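Local coordinates for protein Exo-beta-1,3-glucanase (Streptomyces sp. SirexAA-E, PDB 4PEY) that hydrolyses laminarin and laminarioligosaccharides as an exo-beta-1,3-glucanase of glycoside hydrolase family 55, yielding glucose and laminaribiose, at residues S171-Y176 with G188-T193; Q203-P208 with D524-S529. The protein carries 1 engineered substitution. All coordinates share one frame; numbering follows the deposited sequence.

In the fold
The centres of the two contacts lie about 9 Å apart, on the same side of the chain's centre, and both segments of interaction 1 precede those of interaction 2 along the chain. Strand 191-198 pairs with strand 174-178 in interaction 1 and leads into the 203-208 loop of interaction 2. The latter spans 315 intervening residues to reach strand 520-529, so one contact is local, between neighbouring parallel strands, and the other ties the N-terminal beta-helical region to the C-terminal one. Substrate is held at interaction 1, through Gln-173. Leu-526 packs against the backbone of Trp-190, whose ring carries Gln-173, with CD2 3.8 Å from Trp-190 O; the side chains of Leu-526 and Gln-173 are about 8 Å apart.

Interaction 1: residues S171-Y176 with G188-T193; sequences SQQQWY and GVWNMT. With BGC (beta-D-glucopyranose), chain B; BGC (beta-D-glucopyranose), chain C.
One face of the Trp-190 indole carries Gln-173: CG sits 4.0 Å from the centroid of the Trp-190 six-membered ring and 25° off its normal, a CH-pi contact displaced toward the rim. The amide continues alongside the ring, its plane turned 30° from that of the indole, with Gln-173 OE1 3.5 Å from Trp-190 CZ3. Tyr-497 meets Trp-190 edge-to-face. At the edge of the Trp-175 ring, in its plane, lies Gln-172 OE1, which accepts from Gly-155 N, while Gln-172 NE2 is hydrogen-bonded to Leu-145 O and Val-128 O. Beyond CG the Gln-173 chain is extended, which carries its amide past the indole to the sugars. There NE2 donates to O2 of both glucose units, at 2.6 Å to O2 of BGC in chain B and 2.6 Å to O2 of BGC in chain C, so a single nitrogen bridges neighbouring sugars. Cut back to an alanine here, the side chain would probably leave both O2 hydroxyls without this donor and the Trp-190 face without its CG cover. The two backbones are neighbouring, nearly parallel strands, one coil apart in the right-handed beta-helix of family 55. Trp-175 sits between two bonds: its N donates to Asn-191 O, and its O accepts from Thr-193 N at 2.9 Å, nearly straight at 176°. At the strand entrance Gln-173 O accepts from Trp-190 N at 2.8 Å, in the carbonyl plane, and more weakly from Asn-191 N. The paired residues alternate between the faces of the sheet: Gln-174 and Asn-191 share one with Tyr-176 and Thr-193, while Trp-175 and Met-192 occupy the other. Met-192 bends at chi2, and its CE approaches Gln-172 O to 3.2 Å. Gln-174 OE1 is hydrogen-bonded to Tyr-497 OH.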
loop_
_atom_site.group_PDB
_atom_site.type_symbol
_atom_site.label_atom_id
_atom_site.label_comp_id
_atom_site.label_asym_id
_atom_site.label_seq_id
_atom_site.Cartn_x
_atom_site.Cartn_y
_atom_site.Cartn_z
ATOM N N SER A 171 16.832 3.894 -10.653
ATOM C CA SER A 171 15.769 4.122 -11.636
ATOM C C SER A 171 14.335 4.237 -11.088
ATOM O O SER A 171 13.417 4.588 -11.837
ATOM C CB SER A 171 15.803 3.004 -12.678
ATOM O OG SER A 171 15.817 1.736 -12.045
ATOM N N GLN A 172 14.131 3.940 -9.806
ATOM C CA GLN A 172 12.811 4.100 -9.198
ATOM C C GLN A 172 12.216 5.474 -9.465
ATOM O O GLN A 172 12.843 6.481 -9.169
ATOM C CB GLN A 172 12.888 3.878 -7.686
ATOM C CG GLN A 172 13.017 2.419 -7.267
ATOM C CD GLN A 172 11.713 1.654 -7.424
ATOM O OE1 GLN A 172 10.682 2.225 -7.785
ATOM N NE2 GLN A 172 11.756 0.358 -7.160
ATOM N N GLN A 173 10.997 5.512 -10.001
ATOM C CA GLN A 173 10.334 6.775 -10.328
ATOM C C GLN A 173 10.061 7.628 -9.095
ATOM O O GLN A 173 10.240 8.853 -9.099
ATOM C CB GLN A 173 9.005 6.510 -11.028
ATOM C CG GLN A 173 9.103 5.857 -12.380
ATOM C CD GLN A 173 7.768 5.284 -12.829
ATOM O OE1 GLN A 173 6.704 5.566 -12.241
ATOM N NE2 GLN A 173 7.815 4.454 -13.858
ATOM N N GLN A 174 9.585 6.967 -8.049
ATOM C CA GLN A 174 9.086 7.655 -6.876
ATOM C C GLN A 174 9.206 6.721 -5.682
ATOM O O GLN A 174 9.432 5.518 -5.854
ATOM C CB GLN A 174 7.635 8.122 -7.091
ATOM C CG GLN A 174 6.574 7.005 -7.161
ATOM C CD GLN A 174 6.418 6.376 -8.541
ATOM O OE1 GLN A 174 6.273 7.071 -9.557
ATOM N NE2 GLN A 174 6.416 5.048 -8.579
ATOM N N TRP A 175 9.064 7.264 -4.477
ATOM C CA TRP A 175 9.163 6.451 -3.271
ATOM C C TRP A 175 8.617 7.213 -2.087
ATOM O O TRP A 175 8.732 8.439 -2.047
ATOM C CB TRP A 175 10.622 6.046 -2.996
ATOM C CG TRP A 175 10.713 4.820 -2.148
ATOM C CD1 TRP A 175 10.708 4.754 -0.778
ATOM C CD2 TRP A 175 10.754 3.469 -2.616
ATOM N NE1 TRP A 175 10.766 3.441 -0.370
ATOM C CE2 TRP A 175 10.794 2.633 -1.478
ATOM C CE3 TRP A 175 10.784 2.885 -3.891
ATOM C CZ2 TRP A 175 10.859 1.236 -1.576
ATOM C CZ3 TRP A 175 10.845 1.499 -3.989
ATOM C CH2 TRP A 175 10.879 0.689 -2.834
ATOM N N TYR A 176 8.035 6.486 -1.128
ATOM C CA TYR A 176 7.648 7.052 0.165
ATOM C C TYR A 176 8.333 6.314 1.307
ATOM O O TYR A 176 8.290 5.086 1.380
ATOM C CB TYR A 176 6.126 7.009 0.370
ATOM C CG TYR A 176 5.682 7.573 1.712
ATOM C CD1 TYR A 176 6.088 8.843 2.128
ATOM C CD2 TYR A 176 4.863 6.837 2.565
ATOM C CE1 TYR A 176 5.678 9.361 3.353
ATOM C CE2 TYR A 176 4.445 7.351 3.792
ATOM C CZ TYR A 176 4.852 8.610 4.176
ATOM O OH TYR A 176 4.430 9.104 5.392
ATOM N N GLY A 188 17.009 11.117 -6.414
ATOM C CA GLY A 188 15.577 11.209 -6.639
ATOM C C GLY A 188 15.320 11.307 -8.129
ATOM O O GLY A 188 16.113 11.899 -8.854
ATOM N N VAL A 189 14.219 10.722 -8.590
ATOM C CA VAL A 189 13.885 10.719 -10.011
ATOM C C VAL A 189 12.709 11.667 -10.270
ATOM O O VAL A 189 12.924 12.771 -10.780
ATOM C CB VAL A 189 13.594 9.287 -10.500
ATOM C CG1 VAL A 189 13.163 9.276 -11.966
ATOM C CG2 VAL A 189 14.848 8.435 -10.308
ATOM N N TRP A 190 11.488 11.274 -9.892
ATOM C CA TRP A 190 10.333 12.175 -10.038
ATOM C C TRP A 190 9.748 12.665 -8.711
ATOM O O TRP A 190 9.301 13.811 -8.623
ATOM C CB TRP A 190 9.200 11.512 -10.830
ATOM C CG TRP A 190 9.550 11.134 -12.244
ATOM C CD1 TRP A 190 10.604 11.579 -12.991
ATOM C CD2 TRP A 190 8.849 10.191 -13.056
ATOM N NE1 TRP A 190 10.592 10.978 -14.229
ATOM C CE2 TRP A 190 9.520 10.125 -14.296
ATOM C CE3 TRP A 190 7.703 9.415 -12.863
ATOM C CZ2 TRP A 190 9.098 9.291 -15.329
ATOM C CZ3 TRP A 190 7.281 8.593 -13.887
ATOM C CH2 TRP A 190 7.977 8.536 -15.109
ATOM N N ASN A 191 9.732 11.808 -7.689
ATOM C CA ASN A 191 9.047 12.160 -6.444
ATOM C C ASN A 191 9.468 11.272 -5.292
ATOM O O ASN A 191 8.867 10.220 -5.073
ATOM C CB ASN A 191 7.524 12.075 -6.629
ATOM C CG ASN A 191 6.751 12.263 -5.321
ATOM O OD1 ASN A 191 7.245 12.870 -4.371
ATOM N ND2 ASN A 191 5.536 11.718 -5.270
ATOM N N MET A 192 10.492 11.653 -4.570
ATOM C CA MET A 192 10.875 10.983 -3.354
ATOM C C MET A 192 10.426 11.774 -2.132
ATOM O O MET A 192 10.861 12.878 -1.911
ATOM C CB MET A 192 12.395 10.754 -3.306
ATOM C CG MET A 192 12.961 9.592 -4.115
ATOM S SD MET A 192 12.358 9.371 -5.831
ATOM C CE MET A 192 13.147 7.820 -6.251
ATOM N N THR A 193 9.496 11.203 -1.397
ATOM C CA THR A 193 8.889 11.873 -0.254
ATOM C C THR A 193 9.268 11.169 1.059
ATOM O O THR A 193 9.344 9.929 1.127
ATOM C CB THR A 193 7.343 11.941 -0.417
ATOM O OG1 THR A 193 7.023 12.763 -1.544
ATOM C CG2 THR A 193 6.654 12.514 0.823
HETATM C C2 BGC B . 9.586 4.969 -16.559
HETATM C C3 BGC B . 8.593 4.392 -17.561
HETATM C C4 BGC B . 8.480 5.296 -18.780
HETATM C C5 BGC B . 9.878 5.533 -19.339
HETATM C C6 BGC B . 9.836 6.440 -20.562
HETATM C C1 BGC B . 10.911 5.300 -17.240
HETATM O O1 BGC B . 11.744 5.974 -16.320
HETATM O O2 BGC B . 9.797 4.051 -15.509
HETATM O O3 BGC B . 7.287 4.289 -16.871
HETATM O O4 BGC B . 7.657 4.687 -19.757
HETATM O O5 BGC B . 10.660 6.148 -18.343
HETATM O O6 BGC B . 11.141 6.521 -21.107
HETATM C C2 BGC C . 5.508 3.042 -15.922
HETATM C C3 BGC C . 4.434 1.992 -16.177
HETATM C C4 BGC C . 3.807 2.219 -17.544
HETATM C C5 BGC C . 4.898 2.255 -18.600
HETATM C C6 BGC C . 4.292 2.484 -19.979
HETATM C C1 BGC C . 6.487 3.145 -17.085
HETATM O O2 BGC C . 6.228 2.674 -14.765
HETATM O O3 BGC C . 3.471 2.186 -15.117
HETATM O O4 BGC C . 2.869 1.191 -17.798
HETATM O O5 BGC C . 5.789 3.317 -18.305
HETATM O O6 BGC C . 5.318 2.451 -20.950
#

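Interaction 2: residues Q203-P208 with D524-S529; sequences QSFPEP and DLLVVS
Two groups grip Asp-524 OD2: Gln-203 NE2 donates to it at 3.0 Å, and Thr-211 OG1 is hydrogen-bonded to the same oxygen. The contact joins the two right-handed beta-helices of this family 55 enzyme: the 203-208 loop follows strand 191-198 of the first, and Asp-524 stands where the chain turns a corner within strand 520-529 of the second. The Gln-203 bond is almost straight (177°), uses the syn lone pair of OD2, and lies in the Gln-203 amide plane, although the amide and carboxylate planes are themselves turned against each other. Two donors on one buried oxygen would be expected to stabilise a charged carboxylate. Gln-203 is itself steadied at its other end, its OE1 accepting from Thr-212 N, which fixes the rotation of the amide. Phe-205 lies flat against the same aspartate. Its CG is anti to the backbone N (chi1 -169°), sending the ring over Asp-524, whose CB lies 3.6 Å from the Phe-205 ring centroid and almost on the normal, centrally over one face. The carboxylate is stacked on the ring at 16° between planes, and its OD1 comes within 3.3 Å of Phe-205 CD1. Pro-206 CB covers the opposite face nearer the rim, after a cis peptide bond. Farther along the strand, Leu-525 O approaches Phe-205 CZ to 3.8 Å. Leu-526 crosses the ring obliquely, its CD2 methyl 4.0 Å from Phe-205 CE2.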
loop_
_atom_site.group_PDB
_atom_site.type_symbol
_atom_site.label_atom_id
_atom_site.label_comp_id
_atom_site.label_asym_id
_atom_site.label_seq_id
_atom_site.Cartn_x
_atom_site.Cartn_y
_atom_site.Cartn_z
ATOM N N GLN A 203 14.519 19.047 2.237
ATOM C CA GLN A 203 13.563 19.551 1.253
ATOM C C GLN A 203 14.275 20.284 0.126
ATOM O O GLN A 203 15.046 21.212 0.384
ATOM C CB GLN A 203 12.562 20.489 1.930
ATOM C CG GLN A 203 11.651 21.245 0.970
ATOM C CD GLN A 203 10.597 20.353 0.343
ATOM O OE1 GLN A 203 10.095 19.423 0.976
ATOM N NE2 GLN A 203 10.247 20.640 -0.907
ATOM N N SER A 204 14.011 19.891 -1.120
ATOM C CA SER A 204 14.729 20.498 -2.239
ATOM C C SER A 204 13.957 20.523 -3.555
ATOM O O SER A 204 14.487 21.002 -4.554
ATOM C CB SER A 204 16.053 19.767 -2.466
ATOM O OG SER A 204 15.811 18.449 -2.919
ATOM N N PHE A 205 12.732 19.997 -3.561
ATOM C CA PHE A 205 11.899 19.962 -4.768
ATOM C C PHE A 205 11.908 21.337 -5.458
ATOM O O PHE A 205 11.727 22.366 -4.801
ATOM C CB PHE A 205 10.476 19.539 -4.389
ATOM C CG PHE A 205 9.587 19.203 -5.559
ATOM C CD1 PHE A 205 8.873 20.196 -6.219
ATOM C CD2 PHE A 205 9.422 17.885 -5.964
ATOM C CE1 PHE A 205 8.041 19.879 -7.292
ATOM C CE2 PHE A 205 8.594 17.566 -7.032
ATOM C CZ PHE A 205 7.898 18.560 -7.692
ATOM N N PRO A 206 12.101 21.368 -6.786
ATOM C CA PRO A 206 12.076 20.237 -7.722
ATOM C C PRO A 206 13.408 19.530 -7.984
ATOM O O PRO A 206 13.390 18.449 -8.577
ATOM C CB PRO A 206 11.589 20.893 -9.017
ATOM C CG PRO A 206 12.151 22.267 -8.943
ATOM C CD PRO A 206 12.094 22.660 -7.492
ATOM N N GLU A 207 14.539 20.103 -7.587
ATOM C CA GLU A 207 15.818 19.490 -7.927
ATOM C C GLU A 207 16.777 19.385 -6.741
ATOM O O GLU A 207 17.272 20.390 -6.234
ATOM C CB GLU A 207 16.490 20.259 -9.066
ATOM C CG GLU A 207 17.709 19.548 -9.622
ATOM C CD GLU A 207 17.426 18.098 -9.973
ATOM O OE1 GLU A 207 16.392 17.827 -10.616
ATOM O OE2 GLU A 207 18.236 17.225 -9.599
ATOM N N PRO A 208 17.030 18.149 -6.271
ATOM C CA PRO A 208 16.374 16.893 -6.663
ATOM C C PRO A 208 14.927 16.900 -6.162
ATOM O O PRO A 208 14.596 17.744 -5.326
ATOM C CB PRO A 208 17.206 15.810 -5.957
ATOM C CG PRO A 208 18.489 16.471 -5.588
ATOM C CD PRO A 208 18.159 17.918 -5.357
ATOM N N ASP A 524 4.626 20.462 -3.889
ATOM C CA ASP A 524 5.368 19.550 -4.757
ATOM C C ASP A 524 4.432 18.621 -5.541
ATOM O O ASP A 524 4.351 17.417 -5.281
ATOM C CB ASP A 524 6.391 18.735 -3.944
ATOM C CG ASP A 524 7.366 19.609 -3.170
ATOM O OD1 ASP A 524 7.380 20.834 -3.392
ATOM O OD2 ASP A 524 8.137 19.064 -2.340
ATOM N N LEU A 525 3.740 19.210 -6.512
ATOM C CA LEU A 525 2.884 18.486 -7.451
ATOM C C LEU A 525 3.599 18.259 -8.776
ATOM O O LEU A 525 4.414 19.085 -9.201
ATOM C CB LEU A 525 1.599 19.267 -7.725
ATOM C CG LEU A 525 0.698 19.606 -6.541
ATOM C CD1 LEU A 525 -0.514 20.390 -7.017
ATOM C CD2 LEU A 525 0.280 18.339 -5.815
ATOM N N LEU A 526 3.275 17.164 -9.454
ATOM C CA LEU A 526 3.809 16.946 -10.796
ATOM C C LEU A 526 2.887 16.082 -11.633
ATOM O O LEU A 526 2.148 15.238 -11.105
ATOM C CB LEU A 526 5.211 16.327 -10.693
ATOM C CG LEU A 526 5.312 14.979 -9.970
ATOM C CD1 LEU A 526 6.113 13.924 -10.742
ATOM C CD2 LEU A 526 5.809 15.182 -8.537
ATOM N N VAL A 527 2.917 16.315 -12.942
ATOM C CA VAL A 527 2.278 15.407 -13.889
ATOM C C VAL A 527 3.294 15.010 -14.958
ATOM O O VAL A 527 4.228 15.757 -15.262
ATOM C CB VAL A 527 1.005 16.017 -14.539
ATOM C CG1 VAL A 527 -0.044 16.321 -13.470
ATOM C CG2 VAL A 527 1.334 17.270 -15.367
ATOM N N VAL A 528 3.130 13.810 -15.504
ATOM C CA VAL A 528 4.105 13.273 -16.447
ATOM C C VAL A 528 3.395 12.484 -17.534
ATOM O O VAL A 528 2.561 11.620 -17.225
ATOM C CB VAL A 528 5.136 12.323 -15.768
ATOM C CG1 VAL A 528 6.293 12.054 -16.716
ATOM C CG2 VAL A 528 5.646 12.877 -14.432
ATOM N N SER A 529 3.701 12.786 -18.796
ATOM C CA SER A 529 3.280 11.935 -19.902
ATOM C C SER A 529 4.348 10.894 -20.166
ATOM O O SER A 529 5.510 11.239 -20.367
ATOM C CB SER A 529 3.038 12.752 -21.177
ATOM O OG SER A 529 2.890 11.901 -22.306
#